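Local coordinates for ATP-dependent RNA helicase HrpB (Escherichia coli, PDB 6EUD), which hydrolyses ATP to ADP and phosphate as a bacterial DExH-box NTPase of the RNA helicase class, at residues A689-G692 with M698-R701. Numbering follows the deposited sequence.
Sequences ALRG and MQQR
Gln-699 lays its aliphatic stem and amide against one face of the Arg-691 guanidinium, the two side chains crossing at about a right angle. CB of Gln-699 sits 3.6 Å above the guanidinium plane, offset toward its rim, and CD of Gln-699 lies 3.4 Å from NH1 of Arg-691. Because the planes are 38° apart, the amide leans over the guanidinium and does not stack flat on it. OE1 of Gln-699 comes within 3.1 Å of NH1 of Arg-691 but lies over the guanidinium face, off the plane that holds the N-H bonds, so the angle is too poor for a hydrogen bond. The amide nitrogen supplies the direct polar link, NE2 of Gln-699 donating to the carbonyl O of Arg-691 at 2.9 Å. This bond is bent, with an N-H...O angle of 145°, and the donor stands above the carbonyl plane. The extended chain of Gln-699 beyond CG (chi2 175°) gives the amide the reach to meet a backbone acceptor on helix 686-692. One water then ties three side chains together, donating to OE1 of Gln-699 at 2.7 Å and to OE1 of Gln-700 at 2.8 Å while accepting from NH2 of Arg-691 at 3.2 Å. The same NH2 forms a salt bridge with Asp-703, one turn farther along helix 696-705, which should help fix the guanidinium over the glutamine. Cut back to an alanine here, the Gln-699 side chain would keep CB but is likely to leave the carbonyl of Arg-691 without this donor, the water without one acceptor and the guanidinium without the amide over its face. With 166 Å² buried in all, this is a polar surface contact across the short connection between two consecutive helices, 686-692 and 696-705, in the C-terminal region of HrpB.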
loop_
_atom_site.group_PDB
_atom_site.type_symbol
_atom_site.label_atom_id
_atom_site.label_comp_id
_atom_site.label_asym_id
_atom_site.label_seq_id
_atom_site.Cartn_x
_atom_site.Cartn_y
_atom_site.Cartn_z
ATOM N N ALA A 689 22.166 30.577 10.173
ATOM C CA ALA A 689 21.857 29.496 9.240
ATOM C C ALA A 689 20.369 29.159 9.262
ATOM O O ALA A 689 19.743 29.061 8.211
ATOM C CB ALA A 689 22.689 28.257 9.556
ATOM N N LEU A 690 19.807 28.982 10.454
ATOM C CA LEU A 690 18.360 28.810 10.599
ATOM C C LEU A 690 17.569 29.983 10.009
ATOM O O LEU A 690 16.591 29.793 9.288
ATOM C CB LEU A 690 17.996 28.633 12.065
ATOM C CG LEU A 690 18.348 27.267 12.648
ATOM C CD1 LEU A 690 17.969 27.236 14.098
ATOM C CD2 LEU A 690 17.618 26.179 11.880
ATOM N N ARG A 691 18.008 31.203 10.302
ATOM C CA ARG A 691 17.327 32.395 9.804
ATOM C C ARG A 691 17.430 32.455 8.277
ATOM O O ARG A 691 16.569 33.034 7.601
ATOM C CB ARG A 691 17.921 33.646 10.455
ATOM C CG ARG A 691 17.078 34.873 10.338
ATOM C CD ARG A 691 17.642 35.985 11.189
ATOM N NE ARG A 691 16.698 37.095 11.280
ATOM C CZ ARG A 691 16.670 38.112 10.427
ATOM N NH1 ARG A 691 17.546 38.153 9.431
ATOM N NH2 ARG A 691 15.780 39.083 10.573
ATOM N N GLY A 692 18.478 31.832 7.740
ATOM C CA GLY A 692 18.688 31.757 6.307
ATOM C C GLY A 692 17.585 30.982 5.613
ATOM O O GLY A 692 17.335 31.197 4.426
ATOM N N MET A 698 9.615 36.897 5.346
ATOM C CA MET A 698 9.314 36.039 6.475
ATOM C C MET A 698 10.205 36.351 7.682
ATOM O O MET A 698 9.788 36.183 8.831
ATOM C CB MET A 698 9.472 34.580 6.049
ATOM C CG MET A 698 8.509 34.183 4.943
ATOM S SD MET A 698 6.826 34.081 5.584
ATOM C CE MET A 698 7.050 32.661 6.648
ATOM N N GLN A 699 11.429 36.800 7.418
ATOM C CA GLN A 699 12.318 37.214 8.493
ATOM C C GLN A 699 11.710 38.424 9.206
ATOM O O GLN A 699 11.700 38.484 10.440
ATOM C CB GLN A 699 13.714 37.541 7.959
ATOM C CG GLN A 699 14.496 36.321 7.478
ATOM C CD GLN A 699 15.824 36.686 6.834
ATOM O OE1 GLN A 699 16.160 37.867 6.695
ATOM N NE2 GLN A 699 16.581 35.674 6.428
ATOM N N GLN A 700 11.205 39.375 8.418
ATOM C CA GLN A 700 10.554 40.569 8.958
ATOM C C GLN A 700 9.293 40.184 9.710
ATOM O O GLN A 700 9.043 40.692 10.802
ATOM C CB GLN A 700 10.197 41.567 7.850
ATOM C CG GLN A 700 11.376 42.066 7.067
ATOM C CD GLN A 700 12.412 42.729 7.940
ATOM O OE1 GLN A 700 13.585 42.362 7.909
ATOM N NE2 GLN A 700 11.989 43.726 8.718
ATOM N N ARG A 701 8.506 39.287 9.115
ATOM C CA ARG A 701 7.294 38.763 9.750
ATOM C C ARG A 701 7.609 38.088 11.101
ATOM O O ARG A 701 6.975 38.385 12.113
ATOM C CB ARG A 701 6.584 37.786 8.814
ATOM C CG ARG A 701 5.128 37.526 9.162
ATOM C CD ARG A 701 4.451 36.660 8.111
ATOM N NE ARG A 701 4.633 37.168 6.746
ATOM C CZ ARG A 701 3.893 38.133 6.199
ATOM N NH1 ARG A 701 2.929 38.718 6.900
ATOM N NH2 ARG A 701 4.124 38.525 4.952
HETATM O O HOH W 1 15.394 40.281 7.685
#